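Side-chain contacts in uncharacterized protein (Bacteroides caccae, PDB 4L7A), which is of uncharacterised function but is probably a zinc-dependent metallopeptidase of the zincin kind: residues Asn124-Thr129 with Glu136-Val141; Trp60-Leu65 with Ile94-Ser99; Val69-Leu74 with Thr259-Glu264; Thr106-Thr111 with Lys117-Met122. One frame throughout, in Å; residues are numbered along the deposited sequence. Where two conformers were deposited one is given.

Contact 1: Asn124-Thr129 with Glu136-Val141; sequences NWLDLT and EYYFKV
The indole of Trp125 points the edge of its six-membered ring at one face of the Tyr137 ring, an edge-to-face pair with planes 85° apart and centroids separated by 5.5 Å. The rim atom Trp125 CZ3 makes the closest approach, 3.8 Å from Tyr137 CE2. With chi1 at 45°, the Trp125 CG sits between the backbone N and the carbonyl carbon, and from there the indole reaches across to the helix. Leu126 meets both tyrosines. Leu126 CD2 lies 3.7 Å from Tyr137 CD2 and 3.8 Å from Tyr138 CE2, bridging the two rings, while Leu126 CD1 comes within 3.5 Å of Tyr138 OH. The tyrosines also pack on each other, for Tyr137 CB stands over the centre of the Tyr138 ring. Their backbones belong to a wider, pi-type turn of the helix. Two polar ends have partners beyond the contact: Trp125 NE1 bonds to Ser99 O and Tyr138 OH to Tyr121 O, and these bonds restrain both side chains. An aromatic cluster thus folds the connection leaving strand 115-122 back onto helix 131-153, whose later part carries an HExxH sequence, consistent with the active-site helix of a zincin fold.

Contact 2: Trp60-Leu65 with Ile94-Ser99; sequences WLSVKL and IHLIGS
A chi1 of -64° at Ser62 and of -55° at Leu96 places OG in one case and CG in the other beside its own backbone N, and the extended chi2 of Leu96 then drives CD1 onto the serine. That single methyl carries most of the contact. Leu96 CD1 lies 3.6 Å from Ser62 OG and equally close to Ser62 CB, so it rests against the whole short side chain. One turn further along the helix, Leu65 CB meets the same Leu96 CD1 more loosely, at 4.4 Å. This is helix-on-sheet packing in an alpha/beta layer: helix 59-81 covers the face of the mixed sheet to which Leu96 points, whereas Ile97 points away from the helix. A buried hydroxyl beside a methyl needs a polar partner, and Ser62 OG has one in the carbonyl of Asp58, four residues earlier. Phe23 of helix 17-35 also packs on Ser62, and Phe39 of the neighbouring strand packs on Leu96. The selenomethionine Met122, from the strand on the other side of 93-98, touches both Ser62 and Leu65.

Contact 3: Val69-Leu74 with Thr259-Glu264; sequences VKHCWL and TNEISE
Packing of a helix end against the flank of another helix, clasped by a His-carboxylate hydrogen bond, is the theme where the C-terminal end of helix 248-260 and the turn after it meet helix 59-81. The polar half belongs to His71 and Glu261. His71 NE2 donates to Glu261 OE1 over 2.9 Å, with an angle of 144° at the hydrogen, a moderately bent bond. The acceptor lies almost in the imidazole plane, at the ring edge, and is approached on its anti lone pair, away from the second oxygen. Ring and carboxylate planes are turned 48° from each other, and the two side chains cross at about a right angle. At chi1 -170°, the His71 ring is swung to the side opposite its backbone N, which carries it out to the glutamate. Glu261 OE2 forms a salt bridge with Arg257, so the carboxylate is gripped from both oxygens and its rotation is restricted; the nearby positive charge would tend to keep it ionised. Beside this clasp lies an apolar half. Cys72 SG rests against both Thr259 and Ile262, and Phe139 of helix 131-153 packs on the same cysteine. Thr259 turns its methyl, not its hydroxyl, to the sulfur, since OG1 is bonded to the carbonyl of Ile255. Thr259 CG2 lies 3.7 Å from Cys72 SG, and Ile262 CG1 stands 3.9 Å from that sulfur.

Contact 4: Thr106-Thr111 with Lys117-Met122; sequences TYTLGT and KVTLYM
A beta hairpin joins strands 107-112 and 115-122, which run antiparallel with their axes 164° apart. Thr108 and Thr119 form a hydrogen-bonded pair at its middle: Thr108 N donates to Thr119 O at 3.0 Å, and Thr119 N returns the bond to Thr108 O at 2.9 Å. Gly110 and Lys117 make a second such pair, and Tyr121 N donates to Thr106 O. On the face of the two threonines, their side chains lie side by side, pointing the same way, with Thr108 OG1 3.4 Å from Thr119 CB. One water links the two hydroxyls, and another joins Thr108 OG1 to Tyr121 OH. The phenol ring of Tyr121 presents its edge to the partner strand, where its CE1 is 3.9 Å from the methyl Thr108 CG2. The other face carries Tyr107 and Leu120, then Leu109 and Val118, whose nearest methyls, Leu109 CD2 and Val118 CG2, are 4.2 Å apart. Helix 131-153 packs on this side, Tyr107 touching Val141 and Leu109 touching Glu145 of the HExxH sequence. An antiparallel outermost strand beside that helix is characteristic of zincin folds, in which it usually borders the substrate cleft.

Read along the chain, contact 2 closes first, then contact 4, then contact 1, while contact 3 ties helix 59-81 to the C-terminal region and so spans both of the later two. Contacts 2 and 4 share the mixed sheet, strands 93-98 and 115-122 being neighbours, and their centres lie about 11 Å apart. Contact 1 is equally far from contact 2 and about 12 Å from contact 3, which it meets through Phe139 and Cys72. Contacts 3 and 4 do not touch, their centres about 19 Å apart. Helix 59-81 serves contacts 2 and 3, so this helix links the sheet to the C-terminal turn, and the HExxH-bearing helix packs on it too.

Contact 1: Asn124-Thr129 with Glu136-Val141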
loop_
_atom_site.group_PDB
_atom_site.type_symbol
_atom_site.label_atom_id
_atom_site.label_comp_id
_atom_site.label_asym_id
_atom_site.label_seq_id
_atom_site.Cartn_x
_atom_site.Cartn_y
_atom_site.Cartn_z
ATOM N N ASN A 124 12.073 7.056 13.803
ATOM C CA ASN A 124 11.418 8.342 14.055
ATOM C C ASN A 124 11.909 9.437 13.072
ATOM O O ASN A 124 11.562 10.587 13.251
ATOM C CB ASN A 124 11.480 8.748 15.540
ATOM C CG ASN A 124 12.875 8.964 16.003
ATOM O OD1 ASN A 124 13.826 8.901 15.211
ATOM N ND2 ASN A 124 13.030 9.265 17.289
ATOM N N TRP A 125 12.679 9.053 12.033
ATOM C CA TRP A 125 12.820 9.886 10.832
ATOM C C TRP A 125 11.462 10.073 10.101
ATOM O O TRP A 125 11.358 10.886 9.191
ATOM C CB TRP A 125 13.829 9.313 9.831
ATOM C CG TRP A 125 13.683 7.837 9.598
ATOM C CD1 TRP A 125 14.362 6.827 10.274
ATOM C CD2 TRP A 125 12.806 7.164 8.672
ATOM N NE1 TRP A 125 13.955 5.607 9.807
ATOM C CE2 TRP A 125 13.030 5.775 8.817
ATOM C CE3 TRP A 125 11.852 7.592 7.750
ATOM C CZ2 TRP A 125 12.323 4.827 8.099
ATOM C CZ3 TRP A 125 11.169 6.638 7.013
ATOM C CH2 TRP A 125 11.407 5.271 7.195
ATOM N N LEU A 126 10.460 9.261 10.439
ATOM C CA LEU A 126 9.140 9.335 9.829
ATOM C C LEU A 126 8.356 10.585 10.273
ATOM O O LEU A 126 8.309 10.863 11.435
ATOM C CB LEU A 126 8.289 8.135 10.261
ATOM C CG LEU A 126 8.264 6.850 9.460
ATOM C CD1 LEU A 126 7.514 5.748 10.274
ATOM C CD2 LEU A 126 7.577 7.134 8.123
ATOM N N ASP A 127 7.712 11.286 9.343
ATOM C CA ASP A 127 6.729 12.276 9.696
ATOM C C ASP A 127 5.331 11.668 9.421
ATOM O O ASP A 127 4.852 11.657 8.287
ATOM C CB ASP A 127 6.936 13.546 8.875
ATOM C CG ASP A 127 5.899 14.623 9.184
ATOM O OD1 ASP A 127 4.996 14.404 10.026
ATOM O OD2 ASP A 127 5.979 15.694 8.557
ATOM N N LEU A 128 4.666 11.218 10.477
ATOM C CA LEU A 128 3.501 10.337 10.321
ATOM C C LEU A 128 2.263 11.000 9.739
ATOM O O LEU A 128 1.410 10.324 9.147
ATOM C CB LEU A 128 3.134 9.696 11.654
ATOM C CG LEU A 128 4.184 8.776 12.262
ATOM C CD1 LEU A 128 3.896 8.573 13.733
ATOM C CD2 LEU A 128 4.197 7.442 11.548
ATOM N N THR A 129 2.197 12.313 9.870
ATOM C CA THR A 129 1.111 13.062 9.321
ATOM C C THR A 129 1.410 13.540 7.883
ATOM O O THR A 129 0.537 14.124 7.292
ATOM C CB THR A 129 0.755 14.281 10.202
ATOM O OG1 THR A 129 1.903 15.138 10.294
ATOM C CG2 THR A 129 0.309 13.824 11.593
ATOM N N GLU A 136 4.426 7.441 -0.190
ATOM C CA GLU A 136 5.652 7.084 -0.904
ATOM C C GLU A 136 6.336 5.857 -0.226
ATOM O O GLU A 136 6.722 4.958 -0.902
ATOM C CB GLU A 136 6.590 8.271 -0.982
ATOM C CG GLU A 136 7.878 8.011 -1.703
ATOM C CD GLU A 136 8.963 9.107 -1.428
ATOM O OE1 GLU A 136 8.673 10.203 -0.884
ATOM O OE2 GLU A 136 10.123 8.861 -1.770
ATOM N N TYR A 137 6.444 5.830 1.094
ATOM C CA TYR A 137 7.199 4.821 1.753
ATOM C C TYR A 137 6.467 3.486 1.853
ATOM O O TYR A 137 7.105 2.452 1.867
ATOM C CB TYR A 137 7.507 5.271 3.204
ATOM C CG TYR A 137 8.358 6.501 3.362
ATOM C CD1 TYR A 137 9.340 6.825 2.431
ATOM C CD2 TYR A 137 8.187 7.358 4.459
ATOM C CE1 TYR A 137 10.130 7.983 2.579
ATOM C CE2 TYR A 137 8.977 8.523 4.610
ATOM C CZ TYR A 137 9.952 8.807 3.676
ATOM O OH TYR A 137 10.721 9.948 3.796
ATOM N N TYR A 138 5.141 3.536 1.997
ATOM C CA TYR A 138 4.363 2.419 2.443
ATOM C C TYR A 138 3.078 2.168 1.701
ATOM O O TYR A 138 2.920 1.062 1.226
ATOM C CB TYR A 138 3.982 2.533 3.911
ATOM C CG TYR A 138 5.101 2.770 4.886
ATOM C CD1 TYR A 138 6.251 1.971 4.890
ATOM C CD2 TYR A 138 4.995 3.759 5.822
ATOM C CE1 TYR A 138 7.288 2.178 5.811
ATOM C CE2 TYR A 138 5.988 3.972 6.781
ATOM C CZ TYR A 138 7.155 3.183 6.767
ATOM O OH TYR A 138 8.126 3.415 7.729
ATOM N N PHE A 139 2.153 3.140 1.614
ATOM C CA PHE A 139 0.808 2.756 1.211
ATOM C C PHE A 139 0.685 2.488 -0.277
ATOM O O PHE A 139 -0.065 1.618 -0.674
ATOM C CB PHE A 139 -0.252 3.788 1.610
ATOM C CG PHE A 139 -0.503 3.845 3.066
ATOM C CD1 PHE A 139 -0.938 2.729 3.742
ATOM C CD2 PHE A 139 -0.354 5.014 3.749
ATOM C CE1 PHE A 139 -1.121 2.773 5.124
ATOM C CE2 PHE A 139 -0.576 5.078 5.093
ATOM C CZ PHE A 139 -0.930 3.961 5.787
ATOM N N LYS A 140 1.411 3.239 -1.104
ATOM C CA LYS A 140 1.369 2.991 -2.560
ATOM C C LYS A 140 1.687 1.516 -2.884
ATOM O O LYS A 140 0.935 0.817 -3.589
ATOM C CB LYS A 140 2.287 3.961 -3.310
ATOM C CG LYS A 140 2.787 3.506 -4.674
ATOM C CD LYS A 140 1.675 3.659 -5.655
ATOM C CE LYS A 140 1.993 2.976 -7.008
ATOM N NZ LYS A 140 3.383 3.167 -7.479
ATOM N N VAL A 141 2.838 1.057 -2.436
ATOM C CA VAL A 141 3.217 -0.350 -2.682
ATOM C C VAL A 141 2.229 -1.347 -2.079
ATOM O O VAL A 141 1.928 -2.384 -2.681
ATOM C CB VAL A 141 4.623 -0.649 -2.136
ATOM C CG1 VAL A 141 4.936 -2.059 -2.305
ATOM C CG2 VAL A 141 5.633 0.186 -2.946
#

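Contact 2: Trp60-Leu65 with Ile94-Ser99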
loop_
_atom_site.group_PDB
_atom_site.type_symbol
_atom_site.label_atom_id
_atom_site.label_comp_id
_atom_site.label_asym_id
_atom_site.label_seq_id
_atom_site.Cartn_x
_atom_site.Cartn_y
_atom_site.Cartn_z
ATOM N N TRP A 60 6.702 2.559 20.830
ATOM C CA TRP A 60 5.588 3.487 20.707
ATOM C C TRP A 60 5.387 3.961 19.243
ATOM O O TRP A 60 4.272 4.248 18.815
ATOM C CB TRP A 60 5.753 4.661 21.672
ATOM C CG TRP A 60 5.595 4.201 23.049
ATOM C CD1 TRP A 60 6.579 4.051 23.970
ATOM C CD2 TRP A 60 4.364 3.824 23.697
ATOM N NE1 TRP A 60 6.057 3.599 25.137
ATOM C CE2 TRP A 60 4.701 3.403 24.991
ATOM C CE3 TRP A 60 3.034 3.753 23.292
ATOM C CZ2 TRP A 60 3.748 2.952 25.908
ATOM C CZ3 TRP A 60 2.086 3.286 24.187
ATOM C CH2 TRP A 60 2.443 2.907 25.497
ATOM N N LEU A 61 6.441 3.963 18.467
ATOM C CA LEU A 61 6.237 4.171 17.052
ATOM C C LEU A 61 5.523 2.954 16.349
ATOM O O LEU A 61 4.741 3.154 15.408
ATOM C CB LEU A 61 7.570 4.481 16.374
ATOM C CG LEU A 61 7.514 4.777 14.857
ATOM C CD1 LEU A 61 6.575 5.954 14.576
ATOM C CD2 LEU A 61 8.934 5.086 14.391
ATOM N N SER A 62 5.783 1.729 16.817
ATOM C CA SER A 62 5.088 0.552 16.292
ATOM C C SER A 62 3.589 0.645 16.565
ATOM O O SER A 62 2.796 0.277 15.740
ATOM C CB SER A 62 5.611 -0.741 16.884
ATOM O OG SER A 62 6.971 -0.907 16.503
ATOM N N VAL A 63 3.222 1.141 17.735
ATOM C CA VAL A 63 1.843 1.328 18.106
ATOM C C VAL A 63 1.174 2.352 17.188
ATOM O O VAL A 63 0.023 2.149 16.721
ATOM C CB VAL A 63 1.734 1.801 19.569
ATOM C CG1 VAL A 63 0.290 2.094 19.929
ATOM C CG2 VAL A 63 2.278 0.748 20.511
ATOM N N LYS A 64 1.867 3.459 16.923
ATOM C CA LYS A 64 1.313 4.504 16.064
ATOM C C LYS A 64 1.073 3.955 14.696
ATOM O O LYS A 64 -0.011 4.120 14.156
ATOM C CB LYS A 64 2.251 5.692 15.975
ATOM C CG LYS A 64 2.358 6.390 17.313
ATOM C CD LYS A 64 3.056 7.718 17.222
ATOM C CE LYS A 64 3.402 8.191 18.599
ATOM N NZ LYS A 64 4.047 9.485 18.451
ATOM N N LEU A 65 2.063 3.249 14.161
ATOM C CA LEU A 65 1.940 2.676 12.815
ATOM C C LEU A 65 0.854 1.612 12.704
ATOM O O LEU A 65 0.125 1.596 11.729
ATOM C CB LEU A 65 3.253 2.086 12.350
ATOM C CG LEU A 65 4.174 3.158 11.840
ATOM C CD1 LEU A 65 5.580 2.596 11.714
ATOM C CD2 LEU A 65 3.685 3.629 10.460
ATOM N N ILE A 94 2.423 -8.881 8.631
ATOM C CA ILE A 94 3.048 -7.563 8.556
ATOM C C ILE A 94 4.167 -7.565 9.616
ATOM O O ILE A 94 3.919 -8.022 10.748
ATOM C CB ILE A 94 2.044 -6.446 8.770
ATOM C CG1 ILE A 94 1.018 -6.417 7.649
ATOM C CG2 ILE A 94 2.733 -5.106 8.744
ATOM C CD1 ILE A 94 -0.222 -5.611 7.967
ATOM N N HIS A 95 5.413 -7.226 9.237
ATOM C CA HIS A 95 6.517 -7.144 10.221
ATOM C C HIS A 95 6.946 -5.715 10.247
ATOM O O HIS A 95 7.066 -5.125 9.194
ATOM C CB HIS A 95 7.754 -7.896 9.762
ATOM C CG HIS A 95 7.650 -9.373 9.893
ATOM N ND1 HIS A 95 8.701 -10.214 9.583
ATOM C CD2 HIS A 95 6.658 -10.167 10.352
ATOM C CE1 HIS A 95 8.352 -11.471 9.822
ATOM N NE2 HIS A 95 7.116 -11.467 10.294
ATOM N N LEU A 96 7.190 -5.166 11.412
ATOM C CA LEU A 96 7.841 -3.869 11.522
ATOM C C LEU A 96 9.265 -4.133 11.952
ATOM O O LEU A 96 9.505 -4.916 12.886
ATOM C CB LEU A 96 7.177 -2.981 12.557
ATOM C CG LEU A 96 5.708 -2.723 12.423
ATOM C CD1 LEU A 96 5.306 -1.618 13.381
ATOM C CD2 LEU A 96 5.382 -2.305 10.998
ATOM N N ILE A 97 10.202 -3.503 11.254
ATOM C CA ILE A 97 11.613 -3.581 11.582
ATOM C C ILE A 97 12.168 -2.193 11.654
ATOM O O ILE A 97 11.851 -1.338 10.831
ATOM C CB ILE A 97 12.393 -4.390 10.542
ATOM C CG1 ILE A 97 11.915 -5.824 10.558
ATOM C CG2 ILE A 97 13.855 -4.385 10.814
ATOM C CD1 ILE A 97 12.626 -6.744 9.460
ATOM N N GLY A 98 13.016 -1.945 12.639
ATOM C CA GLY A 98 13.588 -0.588 12.768
ATOM C C GLY A 98 14.722 -0.298 11.779
ATOM O O GLY A 98 15.556 -1.153 11.523
ATOM N N SER A 99 14.744 0.931 11.254
ATOM C CA SER A 99 15.803 1.380 10.392
ATOM C C SER A 99 16.304 2.783 10.726
ATOM O O SER A 99 15.528 3.652 11.128
ATOM C CB SER A 99 15.293 1.372 8.966
ATOM O OG SER A 99 16.360 1.555 8.065
#

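Contact 3: Val69-Leu74 with Thr259-Glu264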
loop_
_atom_site.group_PDB
_atom_site.type_symbol
_atom_site.label_atom_id
_atom_site.label_comp_id
_atom_site.label_asym_id
_atom_site.label_seq_id
_atom_site.Cartn_x
_atom_site.Cartn_y
_atom_site.Cartn_z
ATOM N N VAL A 69 -2.013 2.353 9.959
ATOM C CA VAL A 69 -2.220 1.338 8.902
ATOM C C VAL A 69 -3.664 0.808 8.896
ATOM O O VAL A 69 -4.281 0.632 7.836
ATOM C CB VAL A 69 -1.217 0.212 9.071
ATOM C CG1 VAL A 69 -1.507 -0.956 8.176
ATOM C CG2 VAL A 69 0.188 0.726 8.729
ATOM N N LYS A 70 -4.227 0.603 10.082
ATOM C CA LYS A 70 -5.575 0.100 10.188
ATOM C C LYS A 70 -6.553 1.159 9.785
ATOM O O LYS A 70 -7.482 0.899 9.013
ATOM C CB LYS A 70 -5.867 -0.355 11.606
ATOM C CG LYS A 70 -7.308 -0.836 11.844
ATOM C CD LYS A 70 -7.455 -1.439 13.247
ATOM C CE LYS A 70 -8.839 -1.157 13.859
ATOM N NZ LYS A 70 -9.916 -1.859 13.076
ATOM N N HIS A 71 -6.321 2.375 10.237
ATOM C CA HIS A 71 -7.225 3.512 9.907
ATOM C C HIS A 71 -7.271 3.890 8.424
ATOM O O HIS A 71 -8.342 4.195 7.884
ATOM C CB HIS A 71 -6.833 4.762 10.686
ATOM C CG HIS A 71 -7.828 5.860 10.577
ATOM N ND1 HIS A 71 -9.073 5.787 11.179
ATOM C CD2 HIS A 71 -7.793 7.036 9.912
ATOM C CE1 HIS A 71 -9.743 6.893 10.926
ATOM N NE2 HIS A 71 -8.994 7.665 10.155
ATOM N N CYS A 72 -6.109 3.825 7.775
ATOM C CA CYS A 72 -5.947 4.346 6.405
ATOM C C CYS A 72 -6.058 3.320 5.271
ATOM O O CYS A 72 -6.253 3.695 4.094
ATOM C CB CYS A 72 -4.625 5.053 6.302
ATOM S SG CYS A 72 -4.532 6.483 7.379
ATOM N N TRP A 73 -5.952 2.053 5.608
ATOM C CA TRP A 73 -6.123 0.962 4.641
ATOM C C TRP A 73 -7.252 0.028 5.097
ATOM O O TRP A 73 -8.329 0.006 4.469
ATOM C CB TRP A 73 -4.799 0.260 4.300
ATOM C CG TRP A 73 -4.969 -1.168 3.969
ATOM C CD1 TRP A 73 -5.814 -1.721 3.050
ATOM C CD2 TRP A 73 -4.326 -2.236 4.619
ATOM N NE1 TRP A 73 -5.758 -3.100 3.136
ATOM C CE2 TRP A 73 -4.813 -3.422 4.080
ATOM C CE3 TRP A 73 -3.326 -2.304 5.588
ATOM C CZ2 TRP A 73 -4.321 -4.679 4.478
ATOM C CZ3 TRP A 73 -2.892 -3.579 6.027
ATOM C CH2 TRP A 73 -3.405 -4.721 5.466
ATOM N N LEU A 74 -7.065 -0.671 6.223
ATOM C CA LEU A 74 -7.986 -1.737 6.592
ATOM C C LEU A 74 -9.402 -1.218 6.803
ATOM O O LEU A 74 -10.313 -1.732 6.214
ATOM C CB LEU A 74 -7.523 -2.457 7.833
ATOM C CG LEU A 74 -6.341 -3.395 7.677
ATOM C CD1 LEU A 74 -5.787 -3.749 9.040
ATOM C CD2 LEU A 74 -6.727 -4.655 6.967
ATOM N N THR A 259 -6.454 9.501 5.564
ATOM C CA THR A 259 -5.039 9.901 5.745
ATOM C C THR A 259 -4.934 11.369 6.205
ATOM O O THR A 259 -3.977 11.727 6.876
ATOM C CB THR A 259 -4.182 9.705 4.486
ATOM O OG1 THR A 259 -4.814 10.292 3.365
ATOM C CG2 THR A 259 -3.998 8.268 4.179
ATOM N N ASN A 260 -5.930 12.193 5.916
ATOM C CA ASN A 260 -5.950 13.547 6.509
ATOM C C ASN A 260 -6.381 13.606 7.958
ATOM O O ASN A 260 -6.220 14.624 8.579
ATOM C CB ASN A 260 -6.865 14.493 5.744
ATOM C CG ASN A 260 -6.195 15.085 4.524
ATOM O OD1 ASN A 260 -4.944 15.147 4.408
ATOM N ND2 ASN A 260 -7.024 15.512 3.574
ATOM N N GLU A 261 -6.941 12.514 8.463
ATOM C CA GLU A 261 -7.406 12.379 9.841
ATOM C C GLU A 261 -6.340 11.801 10.771
ATOM O O GLU A 261 -6.606 11.620 11.957
ATOM C CB GLU A 261 -8.591 11.405 9.889
ATOM C CG GLU A 261 -9.862 12.017 9.455
ATOM C CD GLU A 261 -10.960 11.003 9.204
ATOM O OE1 GLU A 261 -10.800 9.786 9.511
ATOM O OE2 GLU A 261 -11.970 11.435 8.652
ATOM N N ILE A 262 -5.136 11.544 10.281
ATOM C CA ILE A 262 -4.143 10.873 11.118
ATOM C C ILE A 262 -3.918 11.586 12.470
ATOM O O ILE A 262 -3.909 10.937 13.504
ATOM C CB ILE A 262 -2.829 10.624 10.338
ATOM C CG1 ILE A 262 -3.053 9.473 9.378
ATOM C CG2 ILE A 262 -1.660 10.347 11.274
ATOM C CD1 ILE A 262 -1.920 9.244 8.392
ATOM N N SER A 263 -3.766 12.907 12.461
ATOM C CA SER A 263 -3.487 13.596 13.715
ATOM C C SER A 263 -4.664 13.602 14.660
ATOM O O SER A 263 -4.496 13.963 15.760
ATOM C CB SER A 263 -3.081 15.041 13.499
ATOM O OG SER A 263 -4.140 15.725 12.903
ATOM N N GLU A 264 -5.846 13.202 14.231
ATOM C CA GLU A 264 -6.977 13.017 15.157
ATOM C C GLU A 264 -6.986 11.643 15.847
ATOM O O GLU A 264 -7.793 11.416 16.728
ATOM C CB GLU A 264 -8.314 13.212 14.427
ATOM C CG GLU A 264 -8.448 14.576 13.754
ATOM C CD GLU A 264 -9.631 14.653 12.773
ATOM O OE1 GLU A 264 -10.674 14.010 13.016
ATOM O OE2 GLU A 264 -9.505 15.369 11.756
#

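Contact 4: Thr106-Thr111 with Lys117-Met122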
loop_
_atom_site.group_PDB
_atom_site.type_symbol
_atom_site.label_atom_id
_atom_site.label_comp_id
_atom_site.label_asym_id
_atom_site.label_seq_id
_atom_site.Cartn_x
_atom_site.Cartn_y
_atom_site.Cartn_z
ATOM N N THR A 106 12.017 1.292 2.230
ATOM C CA THR A 106 11.164 1.300 3.397
ATOM C C THR A 106 10.276 0.075 3.569
ATOM O O THR A 106 9.438 0.040 4.467
ATOM C CB THR A 106 10.298 2.518 3.287
ATOM O OG1 THR A 106 9.719 2.545 1.971
ATOM C CG2 THR A 106 11.161 3.782 3.495
ATOM N N TYR A 107 10.415 -0.919 2.695
ATOM C CA TYR A 107 9.613 -2.133 2.746
ATOM C C TYR A 107 10.363 -3.278 2.064
ATOM O O TYR A 107 11.259 -3.039 1.228
ATOM C CB TYR A 107 8.250 -1.941 2.032
ATOM C CG TYR A 107 8.381 -1.903 0.522
ATOM C CD1 TYR A 107 8.769 -0.730 -0.160
ATOM C CD2 TYR A 107 8.234 -3.065 -0.225
ATOM C CE1 TYR A 107 8.955 -0.735 -1.566
ATOM C CE2 TYR A 107 8.416 -3.065 -1.640
ATOM C CZ TYR A 107 8.780 -1.923 -2.288
ATOM O OH TYR A 107 8.955 -2.027 -3.683
ATOM N N THR A 108 9.981 -4.498 2.439
ATOM C CA THR A 108 10.186 -5.657 1.599
ATOM C C THR A 108 8.950 -6.501 1.575
ATOM O O THR A 108 8.016 -6.287 2.369
ATOM C CB THR A 108 11.353 -6.561 2.021
ATOM O OG1 THR A 108 11.083 -7.103 3.321
ATOM C CG2 THR A 108 12.600 -5.789 2.045
ATOM N N LEU A 109 8.931 -7.422 0.605
ATOM C CA LEU A 109 7.842 -8.328 0.363
ATOM C C LEU A 109 8.343 -9.742 0.361
ATOM O O LEU A 109 9.468 -10.015 -0.044
ATOM C CB LEU A 109 7.241 -8.049 -0.998
ATOM C CG LEU A 109 6.813 -6.618 -1.239
ATOM C CD1 LEU A 109 6.422 -6.466 -2.737
ATOM C CD2 LEU A 109 5.643 -6.198 -0.338
ATOM N N GLY A 110 7.549 -10.637 0.902
ATOM C CA GLY A 110 7.864 -12.082 0.867
ATOM C C GLY A 110 6.582 -12.895 0.985
ATOM O O GLY A 110 5.479 -12.422 0.691
ATOM N N THR A 111 6.716 -14.135 1.422
ATOM C CA THR A 111 5.585 -15.028 1.591
ATOM C C THR A 111 5.564 -15.462 3.018
ATOM O O THR A 111 6.589 -15.423 3.685
ATOM C CB THR A 111 5.750 -16.281 0.743
ATOM O OG1 THR A 111 7.020 -16.871 1.075
ATOM C CG2 THR A 111 5.705 -15.917 -0.722
ATOM N N LYS A 117 3.609 -11.657 2.815
ATOM C CA LYS A 117 4.232 -10.980 3.914
ATOM C C LYS A 117 4.735 -9.582 3.494
ATOM O O LYS A 117 5.352 -9.442 2.459
ATOM C CB LYS A 117 5.375 -11.814 4.421
ATOM C CG LYS A 117 6.132 -11.153 5.563
ATOM C CD LYS A 117 7.164 -12.077 6.164
ATOM C CE LYS A 117 8.484 -11.946 5.441
ATOM N NZ LYS A 117 9.303 -13.217 5.539
ATOM N N VAL A 118 4.393 -8.557 4.261
ATOM C CA VAL A 118 4.863 -7.165 4.054
ATOM C C VAL A 118 5.713 -6.776 5.269
ATOM O O VAL A 118 5.272 -6.917 6.407
ATOM C CB VAL A 118 3.707 -6.173 3.916
ATOM C CG1 VAL A 118 4.205 -4.740 3.600
ATOM C CG2 VAL A 118 2.778 -6.516 2.784
ATOM N N THR A 119 6.904 -6.279 5.023
ATOM C CA THR A 119 7.746 -5.785 6.054
ATOM C C THR A 119 7.895 -4.306 5.861
ATOM O O THR A 119 8.181 -3.869 4.767
ATOM C CB THR A 119 9.133 -6.422 5.969
ATOM O OG1 THR A 119 8.992 -7.828 6.180
ATOM C CG2 THR A 119 10.060 -5.850 7.017
ATOM N N LEU A 120 7.683 -3.536 6.913
ATOM C CA LEU A 120 7.849 -2.131 6.853
ATOM C C LEU A 120 9.032 -1.734 7.739
ATOM O O LEU A 120 9.080 -2.098 8.918
ATOM C CB LEU A 120 6.613 -1.434 7.354
ATOM C CG LEU A 120 5.271 -1.850 6.762
ATOM C CD1 LEU A 120 4.181 -1.087 7.426
ATOM C CD2 LEU A 120 5.292 -1.550 5.274
ATOM N N TYR A 121 9.935 -0.939 7.171
ATOM C CA TYR A 121 11.072 -0.404 7.865
ATOM C C TYR A 121 10.677 0.993 8.335
ATOM O O TYR A 121 10.192 1.838 7.547
ATOM C CB TYR A 121 12.309 -0.397 6.936
ATOM C CG TYR A 121 12.785 -1.784 6.653
ATOM C CD1 TYR A 121 12.304 -2.531 5.606
ATOM C CD2 TYR A 121 13.760 -2.368 7.464
ATOM C CE1 TYR A 121 12.759 -3.846 5.395
ATOM C CE2 TYR A 121 14.223 -3.633 7.254
ATOM C CZ TYR A 121 13.709 -4.386 6.238
ATOM O OH TYR A 121 14.235 -5.663 6.082
HETATM N N MSE A 122 10.907 1.233 9.623
HETATM C CA MSE A 122 10.492 2.472 10.252
HETATM C C MSE A 122 11.460 2.985 11.303
HETATM O O MSE A 122 12.280 2.252 11.789
HETATM C CB MSE A 122 9.087 2.331 10.916
HETATM C CG MSE A 122 8.722 0.970 11.422
HETATM SE SE MSE A 122 9.668 0.295 13.013
HETATM C CE MSE A 122 8.677 1.195 14.421
HETATM O O HOH W 1 8.652 -9.140 3.726
HETATM O O HOH W 2 13.307 -7.554 4.733
#